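Local coordinates for protein thermostable monoacylglycerol lipase (Bacillus, PDB 4LHE) that hydrolyses monoacylglycerols, probably releasing glycerol and a free fatty acid, as an esterase of the alpha/beta hydrolase fold, at residues F14-N18 with W83-R87; Y62-E66 with P139-D143. One frame throughout, in Å; residues are numbered along the deposited sequence.

Contacts 1 and 2 both set an edge-to-face aromatic pair beside an acid-arginine pair, at two separate places on the surface of one alpha/beta hydrolase. Contact 1 sets strand 14-16, an outermost strand of the seven-stranded mixed sheet, against the C-terminal part of helix 70-87. Contact 2 joins helix 62-67 to strand 141-143, half of a two-stranded antiparallel sheet apart from the main one. Along the chain the segments alternate, 14-18, 62-66, 83-87, 139-143, and helices 62-67 and 70-87 are consecutive. The centres lie 32 Å apart and the nearest atoms about 16 Å, so the contacts do not touch; contact 1 packs a helix against the edge strand of the main sheet, contact 2 a short helix against the small separate sheet.

Contact 1 (F14-N18 with W83-R87); sequences FYAEN and WLKQR
Tyr15 directs the edge of its ring at a face of Trp83, an edge-to-face pair with centroids 5.1 Å apart and planes at 61°. Tyr15 CD1 lies over the middle of the indole, 3.8 Å from Trp83 CE2. The indole extends toward strand 14-16 because CG of Trp83 stands anti to its backbone N (chi1 -176°). Its other face is taken by Arg87 CD, displaced toward the rim, leaving the tryptophan sandwiched between a tyrosine and an aliphatic arm. Beyond CG the chain of Glu17 is extended, passing Trp83 CH2 with its CG at 4.0 Å and bringing OE2 to Arg87 NE at 2.8 Å. This salt bridge is also a hydrogen bond (154° at the hydrogen): the N-H lies in the guanidinium plane but meets the carboxylate from above. Arg87 NH1 is held separately by Trp83 O at 2.9 Å and by Gln86 OE1 at 3.1 Å, which together with Glu17 should fix the rotation of the guanidinium, whose face lies over Trp83 NE1. Trp83 also touches Thr49 and Cys51 of the neighbouring strand 49-52. Such packing of a helix over the margin of the central sheet belongs to the layered architecture of the alpha/beta hydrolase fold.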
loop_
_atom_site.group_PDB
_atom_site.type_symbol
_atom_site.label_atom_id
_atom_site.label_comp_id
_atom_site.label_asym_id
_atom_site.label_seq_id
_atom_site.Cartn_x
_atom_site.Cartn_y
_atom_site.Cartn_z
ATOM N N PHE A 14 -12.962 -5.565 1.655
ATOM C CA PHE A 14 -13.121 -6.827 2.361
ATOM C C PHE A 14 -12.965 -6.579 3.853
ATOM O O PHE A 14 -11.940 -6.056 4.301
ATOM C CB PHE A 14 -12.100 -7.863 1.845
ATOM C CG PHE A 14 -12.027 -9.123 2.676
ATOM C CD1 PHE A 14 -13.081 -10.022 2.703
ATOM C CD2 PHE A 14 -10.895 -9.413 3.418
ATOM C CE1 PHE A 14 -13.004 -11.180 3.469
ATOM C CE2 PHE A 14 -10.820 -10.566 4.185
ATOM C CZ PHE A 14 -11.872 -11.446 4.209
ATOM N N TYR A 15 -14.001 -6.932 4.617
ATOM C CA TYR A 15 -13.961 -6.843 6.074
ATOM C C TYR A 15 -14.237 -8.211 6.699
ATOM O O TYR A 15 -15.085 -8.963 6.207
ATOM C CB TYR A 15 -15.005 -5.837 6.583
ATOM C CG TYR A 15 -14.877 -4.457 5.971
ATOM C CD1 TYR A 15 -14.166 -3.454 6.623
ATOM C CD2 TYR A 15 -15.458 -4.160 4.741
ATOM C CE1 TYR A 15 -14.041 -2.191 6.076
ATOM C CE2 TYR A 15 -15.335 -2.895 4.181
ATOM C CZ TYR A 15 -14.619 -1.920 4.855
ATOM O OH TYR A 15 -14.495 -0.661 4.317
ATOM N N ALA A 16 -13.521 -8.531 7.777
ATOM C CA ALA A 16 -13.780 -9.764 8.521
ATOM C C ALA A 16 -13.421 -9.599 9.979
ATOM O O ALA A 16 -12.291 -9.206 10.312
ATOM C CB ALA A 16 -13.040 -10.952 7.920
ATOM N N GLU A 17 -14.384 -9.912 10.845
ATOM C CA GLU A 17 -14.222 -9.783 12.287
ATOM C C GLU A 17 -14.003 -11.039 13.104
ATOM O O GLU A 17 -14.948 -11.762 13.420
ATOM C CB GLU A 17 -15.489 -9.220 12.925
ATOM C CG GLU A 17 -15.945 -7.915 12.331
ATOM C CD GLU A 17 -16.727 -7.086 13.334
ATOM O OE1 GLU A 17 -16.627 -7.374 14.551
ATOM O OE2 GLU A 17 -17.428 -6.147 12.903
ATOM N N ASN A 18 -12.744 -11.290 13.428
ATOM C CA ASN A 18 -12.365 -12.468 14.179
ATOM C C ASN A 18 -11.827 -12.408 15.598
ATOM O O ASN A 18 -12.581 -12.622 16.542
ATOM C CB ASN A 18 -11.313 -13.157 13.311
ATOM C CG ASN A 18 -11.896 -13.698 12.013
ATOM O OD1 ASN A 18 -12.886 -14.439 12.024
ATOM N ND2 ASN A 18 -11.293 -13.321 10.886
ATOM N N TRP A 83 -12.178 1.845 11.913
ATOM C CA TRP A 83 -12.999 0.632 11.953
ATOM C C TRP A 83 -12.309 -0.451 12.767
ATOM O O TRP A 83 -12.943 -1.124 13.588
ATOM C CB TRP A 83 -13.274 0.142 10.532
ATOM C CG TRP A 83 -14.188 -1.042 10.450
ATOM C CD1 TRP A 83 -15.547 -1.025 10.389
ATOM C CD2 TRP A 83 -13.798 -2.418 10.412
ATOM N NE1 TRP A 83 -16.030 -2.304 10.320
ATOM C CE2 TRP A 83 -14.977 -3.182 10.330
ATOM C CE3 TRP A 83 -12.561 -3.082 10.440
ATOM C CZ2 TRP A 83 -14.963 -4.583 10.274
ATOM C CZ3 TRP A 83 -12.546 -4.470 10.387
ATOM C CH2 TRP A 83 -13.745 -5.205 10.298
ATOM N N LEU A 84 -11.009 -0.622 12.546
ATOM C CA LEU A 84 -10.230 -1.621 13.283
ATOM C C LEU A 84 -10.109 -1.261 14.763
ATOM O O LEU A 84 -10.258 -2.125 15.643
ATOM C CB LEU A 84 -8.817 -1.729 12.708
ATOM C CG LEU A 84 -8.571 -2.687 11.545
ATOM C CD1 LEU A 84 -7.056 -2.810 11.294
ATOM C CD2 LEU A 84 -9.169 -4.029 11.835
ATOM N N LYS A 85 -9.843 0.015 15.041
ATOM C CA LYS A 85 -9.631 0.447 16.427
ATOM C C LYS A 85 -10.872 0.231 17.303
ATOM O O LYS A 85 -10.758 0.002 18.516
ATOM C CB LYS A 85 -9.183 1.901 16.465
ATOM C CG LYS A 85 -8.042 2.142 17.423
ATOM C CD LYS A 85 -7.832 3.636 17.639
ATOM C CE LYS A 85 -6.709 3.892 18.631
ATOM N NZ LYS A 85 -6.673 5.324 19.050
ATOM N N GLN A 86 -12.053 0.267 16.689
ATOM C CA GLN A 86 -13.285 -0.033 17.421
ATOM C C GLN A 86 -13.339 -1.491 17.842
ATOM O O GLN A 86 -13.975 -1.831 18.834
ATOM C CB GLN A 86 -14.521 0.273 16.565
ATOM C CG GLN A 86 -14.821 1.755 16.358
ATOM C CD GLN A 86 -16.001 1.986 15.421
ATOM O OE1 GLN A 86 -15.939 1.672 14.221
ATOM N NE2 GLN A 86 -17.083 2.535 15.963
ATOM N N ARG A 87 -12.664 -2.351 17.090
ATOM C CA ARG A 87 -12.887 -3.790 17.189
ATOM C C ARG A 87 -11.692 -4.564 17.731
ATOM O O ARG A 87 -11.826 -5.723 18.127
ATOM C CB ARG A 87 -13.288 -4.342 15.812
ATOM C CG ARG A 87 -14.605 -3.747 15.302
ATOM C CD ARG A 87 -14.901 -4.071 13.846
ATOM N NE ARG A 87 -16.278 -3.684 13.516
ATOM C CZ ARG A 87 -16.699 -2.422 13.435
ATOM N NH1 ARG A 87 -15.855 -1.412 13.625
ATOM N NH2 ARG A 87 -17.964 -2.167 13.139
#

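Contact 2 (Y62-E66 with P139-D143); sequences YEDME and PRYLD
Tyr62 and Tyr141 meet where helix 62-67 faces the small two-stranded antiparallel sheet of strands 141-143 and 161-163, peripheral to the main sheet of the alpha/beta hydrolase fold. The aromatic part is a T-shaped pair: the edge of Tyr62 points at a face of Tyr141, centroids 4.8 Å apart and planes at 63°. Tyr62 reaches over because its CG sits between the backbone N and the carbonyl carbon (chi1 56°), and its CD1 comes to 3.4 Å from Tyr141 CE1. Arg140 CG lies over the middle of the opposite face of Tyr141, sandwiching the ring, and Lys161 of the partner strand touches both tyrosines. The phenol oxygen of Tyr141 lies in van der Waals contact with Glu63 CG, 3.6 Å away. Replacing Tyr141 by an alanine would probably open a gap beside the helix and leave the Tyr62 edge without the ring it meets. The charged part, a salt bridge of Glu66 with Arg140, is doubtful in detail, OE1 and NH1 being modelled too close together. A single water adds a link between the segments, donating to Glu66 OE2 at 3.2 Å and to the backbone Arg140 O at 2.8 Å.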
loop_
_atom_site.group_PDB
_atom_site.type_symbol
_atom_site.label_atom_id
_atom_site.label_comp_id
_atom_site.label_asym_id
_atom_site.label_seq_id
_atom_site.Cartn_x
_atom_site.Cartn_y
_atom_site.Cartn_z
ATOM N N TYR A 62 -10.920 6.176 -14.053
ATOM C CA TYR A 62 -9.819 7.110 -13.804
ATOM C C TYR A 62 -10.255 8.573 -13.624
ATOM O O TYR A 62 -9.508 9.385 -13.076
ATOM C CB TYR A 62 -8.696 6.983 -14.847
ATOM C CG TYR A 62 -9.133 7.145 -16.285
ATOM C CD1 TYR A 62 -9.553 8.376 -16.768
ATOM C CD2 TYR A 62 -9.097 6.069 -17.169
ATOM C CE1 TYR A 62 -9.937 8.531 -18.075
ATOM C CE2 TYR A 62 -9.484 6.215 -18.482
ATOM C CZ TYR A 62 -9.906 7.450 -18.929
ATOM O OH TYR A 62 -10.291 7.618 -20.238
ATOM N N GLU A 63 -11.464 8.904 -14.072
ATOM C CA GLU A 63 -12.006 10.253 -13.886
ATOM C C GLU A 63 -12.351 10.520 -12.423
ATOM O O GLU A 63 -12.134 11.623 -11.918
ATOM C CB GLU A 63 -13.244 10.451 -14.754
ATOM C CG GLU A 63 -12.940 10.849 -16.184
ATOM C CD GLU A 63 -14.140 10.649 -17.069
ATOM O OE1 GLU A 63 -14.913 9.712 -16.785
ATOM O OE2 GLU A 63 -14.322 11.429 -18.029
ATOM N N ASP A 64 -12.893 9.503 -11.758
ATOM C CA ASP A 64 -13.099 9.541 -10.315
ATOM C C ASP A 64 -11.772 9.766 -9.612
ATOM O O ASP A 64 -11.640 10.663 -8.782
ATOM C CB ASP A 64 -13.718 8.224 -9.836
ATOM C CG ASP A 64 -15.203 8.130 -10.145
ATOM O OD1 ASP A 64 -15.821 9.167 -10.471
ATOM O OD2 ASP A 64 -15.758 7.017 -10.056
ATOM N N MET A 65 -10.791 8.935 -9.949
ATOM C CA MET A 65 -9.427 9.092 -9.458
ATOM C C MET A 65 -8.918 10.529 -9.612
ATOM O O MET A 65 -8.322 11.095 -8.690
ATOM C CB MET A 65 -8.515 8.147 -10.243
ATOM C CG MET A 65 -7.057 8.407 -10.031
ATOM S SD MET A 65 -6.472 7.445 -8.645
ATOM C CE MET A 65 -4.717 7.464 -8.996
ATOM N N GLU A 66 -9.178 11.121 -10.772
ATOM C CA GLU A 66 -8.645 12.441 -11.113
ATOM C C GLU A 66 -9.056 13.546 -10.142
ATOM O O GLU A 66 -8.270 14.451 -9.855
ATOM C CB GLU A 66 -9.074 12.820 -12.532
ATOM C CG GLU A 66 -8.652 14.213 -12.929
ATOM C CD GLU A 66 -8.788 14.459 -14.407
ATOM O OE1 GLU A 66 -9.788 14.011 -15.017
ATOM O OE2 GLU A 66 -7.883 15.108 -14.953
ATOM N N PRO A 139 0.167 16.638 -20.267
ATOM C CA PRO A 139 -1.050 15.963 -20.726
ATOM C C PRO A 139 -1.964 15.719 -19.529
ATOM O O PRO A 139 -1.485 15.673 -18.390
ATOM C CB PRO A 139 -0.526 14.640 -21.284
ATOM C CG PRO A 139 0.760 14.408 -20.561
ATOM C CD PRO A 139 1.350 15.756 -20.303
ATOM N N ARG A 140 -3.265 15.606 -19.770
ATOM C CA ARG A 140 -4.189 15.297 -18.695
ATOM C C ARG A 140 -3.897 13.905 -18.146
ATOM O O ARG A 140 -3.858 13.700 -16.932
ATOM C CB ARG A 140 -5.625 15.351 -19.196
ATOM C CG ARG A 140 -6.615 14.852 -18.169
ATOM C CD ARG A 140 -7.689 15.874 -17.881
ATOM N NE ARG A 140 -8.867 15.757 -18.736
ATOM C CZ ARG A 140 -10.082 15.417 -18.311
ATOM N NH1 ARG A 140 -10.298 15.144 -17.036
ATOM N NH2 ARG A 140 -11.093 15.360 -19.166
ATOM N N TYR A 141 -3.683 12.962 -19.060
ATOM C CA TYR A 141 -3.506 11.561 -18.706
ATOM C C TYR A 141 -2.221 11.009 -19.295
ATOM O O TYR A 141 -1.800 11.423 -20.381
ATOM C CB TYR A 141 -4.656 10.731 -19.270
ATOM C CG TYR A 141 -6.033 11.129 -18.804
ATOM C CD1 TYR A 141 -6.441 10.880 -17.500
ATOM C CD2 TYR A 141 -6.941 11.713 -19.681
ATOM C CE1 TYR A 141 -7.708 11.225 -17.074
ATOM C CE2 TYR A 141 -8.211 12.063 -19.265
ATOM C CZ TYR A 141 -8.588 11.820 -17.959
ATOM O OH TYR A 141 -9.848 12.167 -17.526
ATOM N N LEU A 142 -1.608 10.066 -18.583
ATOM C CA LEU A 142 -0.545 9.244 -19.147
ATOM C C LEU A 142 -1.072 7.833 -19.281
ATOM O O LEU A 142 -1.736 7.330 -18.372
ATOM C CB LEU A 142 0.659 9.204 -18.224
ATOM C CG LEU A 142 1.046 10.503 -17.551
ATOM C CD1 LEU A 142 2.182 10.171 -16.668
ATOM C CD2 LEU A 142 1.461 11.543 -18.572
ATOM N N ASP A 143 -0.783 7.194 -20.411
ATOM C CA ASP A 143 -1.179 5.805 -20.601
ATOM C C ASP A 143 -0.342 4.967 -19.649
ATOM O O ASP A 143 0.851 5.225 -19.468
ATOM C CB ASP A 143 -0.974 5.358 -22.051
ATOM C CG ASP A 143 -1.689 6.257 -23.046
ATOM O OD1 ASP A 143 -2.516 7.083 -22.609
ATOM O OD2 ASP A 143 -1.424 6.140 -24.265
HETATM O O HOH W 1 -4.725 15.082 -14.693
#